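Local atomic coordinates of peptide ABC transporter, peptide-binding protein (Enterococcus faecalis, PDB entry 3O6P), a protein that probably binds peptides outside the cell for an ABC importer, as other family 5 solute-binding proteins do; this chain is one piece of it. Residues Ile103-Ala108 against Val133-Phe138; Phe167-Ala172 against Lys189-Ala194; Lys66-Glu71 against Asp208-Glu213. All blocks are in the same frame, centred on the assembly; numbering follows the deposited sequence. Where two conformers were deposited one is given.

How the interactions relate
From the N terminus the chain first reaches 66-71, the first half of interaction 3. This contact stays open for 136 residues. After helix 80-94 come strand 99-106, helix 109-125 and strand 129-136, and interaction 1 closes that unit at the edge of the mixed sheet. Interaction 2 follows in series. It closes the loop from 167-172 to helix 185-195. Helix 202-218 then completes interaction 3, so both other contacts nest inside its loop. Interactions 2 and 3 touch through L168, F190, A193 and A194 against D208 and M209, which joins them into one helical cluster. Interaction 1 lies about 31 Å from interaction 3, centre to centre.

Interaction 1. Residues Ile103-Ala108 against Val133-Phe138; sequences ILSSDA and VSPVPF
Backbone hydrogen bonds join I103-S106 to V133-V136 as parallel strands. S134 N gives to I103 O at 2.9 Å. S105 then spends both its polar backbone atoms on the partner strand. Its N reaches S134 O at 3.1 Å, and its O receives V136 N at 2.9 Å. A last bond from D107 N to V136 O is weak and bent to 129°. CA-H...O contacts run beside these bonds, as from P135 CA to S105 O.

The two strands are the arms of a beta-alpha-beta unit. The crossover is helix 109-125. Strand 129-136 is the outermost strand on this side of the mixed sheet. The helix packs on the face that carries I103, S105 and V133, where all three meet V115. A108 is its N-cap residue.

The main apolar contact lies on the other face. L104 CG stands anti to the backbone N (chi1 -179°), and CD1 swings across to V136 CG2 at 3.7 Å. CD1 also rests on the carbonyl oxygen of S134, at 3.5 Å. The L104 and V136 side chains meet nearly at right angles. R141 and R144 of helix 138-147 touch V136 and L104 here.

Polar side chains act at both ends of the contact. S134 OG reaches across to D102, just before I103 on the neighbouring strand, in a hydrogen bond. S106 OG accepts from A108 N at 3.0 Å, an ST turn just before the crossover helix. D107 turns back over the partner strand, and its CB lies 3.9 Å from P135 CB. Its carboxylate lies across V136 and the start of P137, near enough to touch but without a hydrogen bond.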
loop_
_atom_site.group_PDB
_atom_site.type_symbol
_atom_site.label_atom_id
_atom_site.label_comp_id
_atom_site.label_asym_id
_atom_site.label_seq_id
_atom_site.Cartn_x
_atom_site.Cartn_y
_atom_site.Cartn_z
ATOM N N ILE A 103 -12.871 4.844 -4.656
ATOM C CA ILE A 103 -12.156 3.636 -4.241
ATOM C C ILE A 103 -12.919 2.412 -4.762
ATOM O O ILE A 103 -14.048 2.145 -4.343
ATOM C CB ILE A 103 -12.015 3.500 -2.700
ATOM C CG1 ILE A 103 -11.472 4.779 -2.076
ATOM C CG2 ILE A 103 -11.114 2.273 -2.343
ATOM C CD1 ILE A 103 -11.507 4.752 -0.549
ATOM N N LEU A 104 -12.288 1.683 -5.673
ATOM C CA LEU A 104 -12.823 0.441 -6.192
ATOM C C LEU A 104 -12.553 -0.652 -5.154
ATOM O O LEU A 104 -11.472 -0.698 -4.571
ATOM C CB LEU A 104 -12.104 0.135 -7.500
ATOM C CG LEU A 104 -12.465 -1.106 -8.297
ATOM C CD1 LEU A 104 -13.912 -1.005 -8.812
ATOM C CD2 LEU A 104 -11.451 -1.234 -9.455
ATOM N N SER A 105 -13.524 -1.520 -4.903
ATOM C CA SER A 105 -13.306 -2.590 -3.935
ATOM C C SER A 105 -14.135 -3.809 -4.259
ATOM O O SER A 105 -14.963 -3.802 -5.179
ATOM C CB SER A 105 -13.652 -2.123 -2.514
ATOM O OG SER A 105 -15.063 -2.044 -2.333
ATOM N N SER A 106 -13.905 -4.856 -3.479
ATOM C CA SER A 106 -14.765 -6.025 -3.468
ATOM C C SER A 106 -16.116 -5.612 -2.892
ATOM O O SER A 106 -16.199 -4.685 -2.065
ATOM C CB SER A 106 -14.146 -7.108 -2.589
ATOM O OG SER A 106 -15.015 -8.211 -2.454
ATOM N N ASP A 107 -17.162 -6.307 -3.323
ATOM C CA ASP A 107 -18.493 -6.170 -2.740
ATOM C C ASP A 107 -18.748 -7.192 -1.609
ATOM O O ASP A 107 -19.878 -7.312 -1.126
ATOM C CB ASP A 107 -19.592 -6.216 -3.826
ATOM C CG ASP A 107 -19.638 -7.538 -4.614
ATOM O OD1 ASP A 107 -20.564 -7.657 -5.455
ATOM O OD2 ASP A 107 -18.786 -8.443 -4.440
ATOM N N ALA A 108 -17.698 -7.906 -1.188
ATOM C CA ALA A 108 -17.777 -8.812 -0.040
ATOM C C ALA A 108 -18.189 -8.010 1.197
ATOM O O ALA A 108 -17.931 -6.793 1.292
ATOM C CB ALA A 108 -16.419 -9.514 0.185
ATOM N N VAL A 133 -17.200 5.359 -3.412
ATOM C CA VAL A 133 -16.814 3.953 -3.410
ATOM C C VAL A 133 -17.518 3.176 -4.472
ATOM O O VAL A 133 -18.687 3.447 -4.772
ATOM C CB VAL A 133 -17.051 3.283 -2.028
ATOM C CG1 VAL A 133 -16.186 3.967 -0.943
ATOM C CG2 VAL A 133 -18.506 3.295 -1.655
ATOM N N SER A 134 -16.821 2.174 -5.012
ATOM C CA SER A 134 -17.407 1.316 -6.033
ATOM C C SER A 134 -17.167 -0.150 -5.721
ATOM O O SER A 134 -16.199 -0.733 -6.189
ATOM C CB SER A 134 -16.836 1.656 -7.401
ATOM O OG SER A 134 -17.188 2.974 -7.787
ATOM N N PRO A 135 -18.037 -0.749 -4.891
ATOM C CA PRO A 135 -17.903 -2.194 -4.622
ATOM C C PRO A 135 -18.450 -3.008 -5.794
ATOM O O PRO A 135 -19.575 -2.765 -6.255
ATOM C CB PRO A 135 -18.725 -2.408 -3.336
ATOM C CG PRO A 135 -18.987 -1.021 -2.797
ATOM C CD PRO A 135 -19.047 -0.124 -4.019
ATOM N N VAL A 136 -17.646 -3.957 -6.273
ATOM C CA VAL A 136 -17.963 -4.722 -7.479
ATOM C C VAL A 136 -17.496 -6.163 -7.327
ATOM O O VAL A 136 -16.641 -6.464 -6.495
ATOM C CB VAL A 136 -17.264 -4.129 -8.753
ATOM C CG1 VAL A 136 -17.729 -2.705 -9.066
ATOM C CG2 VAL A 136 -15.746 -4.165 -8.604
ATOM N N PRO A 137 -18.020 -7.062 -8.159
ATOM C CA PRO A 137 -17.562 -8.454 -8.144
ATOM C C PRO A 137 -16.121 -8.620 -8.649
ATOM O O PRO A 137 -15.571 -7.751 -9.304
ATOM C CB PRO A 137 -18.532 -9.159 -9.092
ATOM C CG PRO A 137 -19.691 -8.278 -9.190
ATOM C CD PRO A 137 -19.192 -6.880 -9.033
ATOM N N PHE A 138 -15.539 -9.760 -8.341
ATOM C CA PHE A 138 -14.138 -10.026 -8.633
ATOM C C PHE A 138 -13.712 -9.767 -10.085
ATOM O O PHE A 138 -12.708 -9.077 -10.315
ATOM C CB PHE A 138 -13.812 -11.467 -8.245
ATOM C CG PHE A 138 -12.380 -11.823 -8.440
ATOM C CD1 PHE A 138 -11.446 -11.440 -7.487
ATOM C CD2 PHE A 138 -11.962 -12.560 -9.556
ATOM C CE1 PHE A 138 -10.109 -11.766 -7.627
ATOM C CE2 PHE A 138 -10.608 -12.868 -9.727
ATOM C CZ PHE A 138 -9.687 -12.474 -8.757
#

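Interaction 2. Residues Phe167-Ala172 against Lys189-Ala194; sequences FLDLFA and KFVKAA
The backbones of 167-172 and 189-194 come nearest at D169 and V191, with CA atoms 6.3 Å apart, where the 3-10 turn after helix 165-168 faces helix 185-195. No direct hydrogen bond crosses. V191 carries most of the contact, and its two methyls part company. CG2 points past the carbonyl carbon, opposite the backbone N, and enters between L168 and D169. It lies 3.9 Å from L168 CB and also touches the L168 carbonyl carbon. CG1 (chi1 70°) turns to A172 CB at 4.1 Å. D169 leans across from the side, and its OD1 comes to 3.1 Å from V191 CG2. V191 was modelled in two conformers; these methyl contacts belong to one, and the 3.1 Å approach is doubtful.

Water makes the polar link. One water donates to D169 OD1 at 2.8 Å and to V191 O at 2.6 Å. A second donates to the same OD1 at 2.7 Å and reaches V191 O only weakly. Away from helix 185-195, F167 of helix 165-168 meets W157 edge-to-face, and F171 of the turn meets Y8 in the same way. Both partners belong to the sheet.

The contact is apolar round V191, with a water-bridged polar link beside it. The two waters give one carboxylate oxygen two donors, which would probably help to stabilise its negative charge.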
loop_
_atom_site.group_PDB
_atom_site.type_symbol
_atom_site.label_atom_id
_atom_site.label_comp_id
_atom_site.label_asym_id
_atom_site.label_seq_id
_atom_site.Cartn_x
_atom_site.Cartn_y
_atom_site.Cartn_z
ATOM N N PHE A 167 5.862 -10.320 -2.066
ATOM C CA PHE A 167 5.127 -9.056 -1.963
ATOM C C PHE A 167 5.804 -7.922 -2.715
ATOM O O PHE A 167 5.146 -7.140 -3.410
ATOM C CB PHE A 167 4.976 -8.669 -0.494
ATOM C CG PHE A 167 4.052 -9.579 0.254
ATOM C CD1 PHE A 167 2.709 -9.219 0.454
ATOM C CD2 PHE A 167 4.507 -10.826 0.729
ATOM C CE1 PHE A 167 1.848 -10.073 1.110
ATOM C CE2 PHE A 167 3.651 -11.675 1.413
ATOM C CZ PHE A 167 2.303 -11.301 1.589
ATOM N N LEU A 168 7.124 -7.829 -2.559
ATOM C CA LEU A 168 7.846 -6.688 -3.088
ATOM C C LEU A 168 7.857 -6.694 -4.626
ATOM O O LEU A 168 7.725 -5.638 -5.246
ATOM C CB LEU A 168 9.264 -6.636 -2.524
ATOM C CG LEU A 168 9.331 -6.515 -0.998
ATOM C CD1 LEU A 168 10.744 -6.888 -0.518
ATOM C CD2 LEU A 168 8.972 -5.073 -0.544
ATOM N N ASP A 169 7.951 -7.876 -5.228
ATOM C CA ASP A 169 7.995 -7.969 -6.691
ATOM C C ASP A 169 6.764 -7.342 -7.370
ATOM O O ASP A 169 6.846 -6.877 -8.506
ATOM C CB ASP A 169 8.113 -9.430 -7.166
ATOM C CG ASP A 169 9.500 -10.028 -6.940
ATOM O OD1 ASP A 169 10.467 -9.266 -6.648
ATOM O OD2 ASP A 169 9.613 -11.281 -7.074
ATOM N N LEU A 170 5.632 -7.331 -6.667
ATOM C CA LEU A 170 4.391 -6.846 -7.228
ATOM C C LEU A 170 4.490 -5.405 -7.658
ATOM O O LEU A 170 3.714 -4.995 -8.531
ATOM C CB LEU A 170 3.257 -6.953 -6.193
ATOM C CG LEU A 170 3.023 -8.341 -5.571
ATOM C CD1 LEU A 170 1.953 -8.223 -4.467
ATOM C CD2 LEU A 170 2.609 -9.393 -6.601
ATOM N N PHE A 171 5.423 -4.647 -7.054
ATOM C CA PHE A 171 5.425 -3.191 -7.231
ATOM C C PHE A 171 6.587 -2.687 -8.060
ATOM O O PHE A 171 6.823 -1.487 -8.164
ATOM C CB PHE A 171 5.241 -2.459 -5.895
ATOM C CG PHE A 171 3.937 -2.789 -5.257
ATOM C CD1 PHE A 171 2.752 -2.250 -5.766
ATOM C CD2 PHE A 171 3.871 -3.736 -4.239
ATOM C CE1 PHE A 171 1.519 -2.606 -5.231
ATOM C CE2 PHE A 171 2.644 -4.120 -3.699
ATOM C CZ PHE A 171 1.457 -3.547 -4.183
ATOM N N ALA A 172 7.326 -3.629 -8.628
ATOM C CA ALA A 172 8.270 -3.288 -9.684
ATOM C C ALA A 172 7.471 -2.554 -10.763
ATOM O O ALA A 172 6.307 -2.903 -11.029
ATOM C CB ALA A 172 8.902 -4.554 -10.267
ATOM N N LYS A 189 15.430 -0.934 -8.570
ATOM C CA LYS A 189 16.824 -1.323 -8.418
ATOM C C LYS A 189 16.948 -2.389 -7.343
ATOM O O LYS A 189 17.543 -3.430 -7.569
ATOM C CB LYS A 189 17.702 -0.112 -8.064
ATOM C CG LYS A 189 19.205 -0.419 -8.039
ATOM C CD LYS A 189 19.987 0.711 -7.428
ATOM C CE LYS A 189 19.989 0.594 -5.909
ATOM N NZ LYS A 189 20.803 1.667 -5.284
ATOM N N PHE A 190 16.372 -2.132 -6.175
ATOM C CA PHE A 190 16.493 -3.066 -5.056
ATOM C C PHE A 190 15.761 -4.397 -5.324
ATOM O O PHE A 190 16.329 -5.481 -5.087
ATOM C CB PHE A 190 15.969 -2.419 -3.759
ATOM C CG PHE A 190 16.808 -1.264 -3.250
ATOM C CD1 PHE A 190 18.178 -1.402 -3.026
ATOM C CD2 PHE A 190 16.189 -0.051 -2.911
ATOM C CE1 PHE A 190 18.936 -0.307 -2.505
ATOM C CE2 PHE A 190 16.927 1.038 -2.398
ATOM C CZ PHE A 190 18.307 0.905 -2.202
ATOM N N VAL A 191 14.520 -4.308 -5.805
ATOM C CA VAL A 191 13.701 -5.509 -5.901
ATOM C C VAL A 191 14.196 -6.439 -6.997
ATOM O O VAL A 191 14.114 -7.662 -6.861
ATOM C CB VAL A 191 12.169 -5.203 -5.989
ATOM C CG1 VAL A 191 11.791 -4.567 -7.320
ATOM C CG2 VAL A 191 11.382 -6.469 -5.766
ATOM N N LYS A 192 14.734 -5.863 -8.069
ATOM C CA LYS A 192 15.316 -6.651 -9.144
ATOM C C LYS A 192 16.637 -7.269 -8.703
ATOM O O LYS A 192 16.889 -8.443 -8.964
ATOM C CB LYS A 192 15.530 -5.781 -10.382
ATOM C CG LYS A 192 14.247 -5.234 -10.982
ATOM C CD LYS A 192 13.739 -6.098 -12.113
ATOM C CE LYS A 192 12.495 -5.481 -12.777
ATOM N NZ LYS A 192 12.786 -4.503 -13.876
ATOM N N ALA A 193 17.473 -6.483 -8.024
ATOM C CA ALA A 193 18.753 -6.993 -7.506
ATOM C C ALA A 193 18.530 -8.242 -6.652
ATOM O O ALA A 193 19.328 -9.182 -6.710
ATOM C CB ALA A 193 19.520 -5.920 -6.712
ATOM N N ALA A 194 17.429 -8.261 -5.900
ATOM C CA ALA A 194 17.055 -9.396 -5.054
ATOM C C ALA A 194 16.563 -10.604 -5.850
ATOM O O ALA A 194 16.834 -11.743 -5.483
ATOM C CB ALA A 194 15.990 -8.976 -4.037
HETATM O O HOH W 1 11.445 -8.171 -8.967
HETATM O O HOH W 2 12.952 -9.434 -5.331
#

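Interaction 3. Residues Lys66-Glu71 against Asp208-Glu213; sequences KDFAKE and DMLNAE
F68 pushes its ring into helix 202-218 and meets M209, L210 and E213 there. With chi1 at -174°, CG lies opposite the backbone N, and the ring leaves its own short helix pointing at the other one. L210 lies over one face. Its CD2 sits 3.9 Å from the ring centroid and 22° off the normal, a CH-pi contact displaced toward CE1. The F68 and L210 side chains overlap in reverse sense, each running toward the other's backbone. The ring edge meets the helix backbone, with CZ 3.4 Å from the carbonyl oxygen of M209. E213 CB is also at the edge, 3.7 Å from CE2. CB of M209, a selenomethionine, approaches CE1 to 3.8 Å.

E213 bends at chi2 (83°), which turns its carboxylate away from the helix and along the ring edge. The carboxylate plane is almost perpendicular to the ring. Its two oxygens accept from L53 N and V54 N, so this buried acid is satisfied by loop backbone. E71 lies nearly square to L210, and its CB rests 3.8 Å from L210 CD2. In the conformer given, one of two, the E71 carboxylate is hydrogen-bonded to the indole N-H of W206. D67 caps the short helix with weak bonds from A69 N and K70 N to OD2.

W206 also meets F68 edge-to-face, one turn earlier on helix 202-218. M209 turns to helices 165-168 and 185-195, touching L168 and A194. Helix 68-72 and helix 185-195 lie on roughly opposite sides of helix 202-218, and helix 165-168 packs beside them.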
loop_
_atom_site.group_PDB
_atom_site.type_symbol
_atom_site.label_atom_id
_atom_site.label_comp_id
_atom_site.label_asym_id
_atom_site.label_seq_id
_atom_site.Cartn_x
_atom_site.Cartn_y
_atom_site.Cartn_z
ATOM N N LYS A 66 16.163 -12.805 12.970
ATOM C CA LYS A 66 15.431 -11.532 12.989
ATOM C C LYS A 66 14.334 -11.454 11.951
ATOM O O LYS A 66 14.508 -11.857 10.801
ATOM C CB LYS A 66 16.375 -10.350 12.860
ATOM C CG LYS A 66 17.404 -10.276 13.985
ATOM C CD LYS A 66 18.454 -9.187 13.722
ATOM C CE LYS A 66 19.352 -9.515 12.515
ATOM N NZ LYS A 66 20.114 -10.790 12.701
ATOM N N ASP A 67 13.191 -10.938 12.377
ATOM C CA ASP A 67 12.052 -10.834 11.497
ATOM C C ASP A 67 12.256 -9.733 10.459
ATOM O O ASP A 67 12.737 -8.653 10.793
ATOM C CB ASP A 67 10.801 -10.534 12.313
ATOM C CG ASP A 67 9.558 -10.504 11.463
ATOM O OD1 ASP A 67 9.280 -11.493 10.745
ATOM O OD2 ASP A 67 8.852 -9.496 11.511
ATOM N N PHE A 68 11.880 -10.006 9.211
ATOM C CA PHE A 68 11.953 -8.992 8.152
ATOM C C PHE A 68 11.262 -7.691 8.550
ATOM O O PHE A 68 11.819 -6.608 8.365
ATOM C CB PHE A 68 11.316 -9.497 6.854
ATOM C CG PHE A 68 11.493 -8.555 5.688
ATOM C CD1 PHE A 68 12.632 -8.616 4.878
ATOM C CD2 PHE A 68 10.519 -7.601 5.403
ATOM C CE1 PHE A 68 12.793 -7.728 3.797
ATOM C CE2 PHE A 68 10.662 -6.715 4.339
ATOM C CZ PHE A 68 11.806 -6.782 3.529
ATOM N N ALA A 69 10.025 -7.788 9.036
ATOM C CA ALA A 69 9.258 -6.571 9.366
ATOM C C ALA A 69 9.915 -5.778 10.497
ATOM O O ALA A 69 9.953 -4.545 10.453
ATOM C CB ALA A 69 7.802 -6.906 9.698
ATOM N N LYS A 70 10.447 -6.476 11.500
ATOM C CA LYS A 70 11.126 -5.792 12.603
ATOM C C LYS A 70 12.385 -5.067 12.114
ATOM O O LYS A 70 12.653 -3.928 12.514
ATOM C CB LYS A 70 11.464 -6.757 13.740
ATOM C CG LYS A 70 10.271 -7.321 14.461
ATOM C CD LYS A 70 10.729 -8.418 15.426
ATOM C CE LYS A 70 9.631 -8.850 16.386
ATOM N NZ LYS A 70 10.214 -9.436 17.641
ATOM N N GLU A 71 13.150 -5.730 11.251
ATOM C CA GLU A 71 14.358 -5.142 10.690
ATOM C C GLU A 71 14.063 -3.930 9.803
ATOM O O GLU A 71 14.813 -2.950 9.813
ATOM C CB GLU A 71 15.154 -6.187 9.905
ATOM C CG GLU A 71 15.987 -7.098 10.773
ATOM C CD GLU A 71 17.012 -7.870 9.966
ATOM O OE1 GLU A 71 16.709 -9.020 9.605
ATOM O OE2 GLU A 71 18.104 -7.332 9.676
ATOM N N ASP A 208 18.904 -6.053 0.072
ATOM C CA ASP A 208 18.168 -5.500 -1.081
ATOM C C ASP A 208 16.650 -5.506 -0.826
ATOM O O ASP A 208 15.944 -4.514 -1.098
ATOM C CB ASP A 208 18.491 -6.292 -2.346
ATOM C CG ASP A 208 19.839 -5.922 -2.936
ATOM O OD1 ASP A 208 20.255 -4.746 -2.794
ATOM O OD2 ASP A 208 20.459 -6.791 -3.580
HETATM N N MSE A 209 16.146 -6.601 -0.268
HETATM C CA MSE A 209 14.712 -6.682 -0.002
HETATM C C MSE A 209 14.299 -5.706 1.096
HETATM O O MSE A 209 13.254 -5.050 0.981
HETATM C CB MSE A 209 14.293 -8.101 0.346
HETATM C CG MSE A 209 14.469 -9.059 -0.860
HETATM SE SE MSE A 209 13.779 -10.812 -0.513
HETATM C CE MSE A 209 14.946 -11.326 0.950
ATOM N N LEU A 210 15.111 -5.596 2.158
ATOM C CA LEU A 210 14.847 -4.588 3.211
ATOM C C LEU A 210 14.810 -3.170 2.641
ATOM O O LEU A 210 13.925 -2.371 2.982
ATOM C CB LEU A 210 15.916 -4.644 4.302
ATOM C CG LEU A 210 15.818 -5.801 5.291
ATOM C CD1 LEU A 210 17.076 -5.759 6.158
ATOM C CD2 LEU A 210 14.576 -5.649 6.151
ATOM N N ASN A 211 15.778 -2.860 1.780
ATOM C CA ASN A 211 15.805 -1.568 1.132
ATOM C C ASN A 211 14.599 -1.312 0.229
ATOM O O ASN A 211 14.093 -0.173 0.186
ATOM C CB ASN A 211 17.133 -1.348 0.393
ATOM C CG ASN A 211 18.245 -0.927 1.328
ATOM O OD1 ASN A 211 18.033 -0.100 2.212
ATOM N ND2 ASN A 211 19.449 -1.488 1.129
ATOM N N ALA A 212 14.135 -2.361 -0.455
ATOM C CA ALA A 212 12.909 -2.264 -1.258
ATOM C C ALA A 212 11.712 -1.920 -0.379
ATOM O O ALA A 212 10.970 -0.960 -0.657
ATOM C CB ALA A 212 12.647 -3.550 -2.032
ATOM N N GLU A 213 11.534 -2.675 0.707
ATOM C CA GLU A 213 10.420 -2.382 1.644
ATOM C C GLU A 213 10.513 -0.941 2.142
ATOM O O GLU A 213 9.521 -0.227 2.147
ATOM C CB GLU A 213 10.466 -3.365 2.836
ATOM C CG GLU A 213 9.543 -3.017 4.023
ATOM C CD GLU A 213 8.080 -3.463 3.891
ATOM O OE1 GLU A 213 7.726 -4.256 2.992
ATOM O OE2 GLU A 213 7.271 -3.019 4.739
#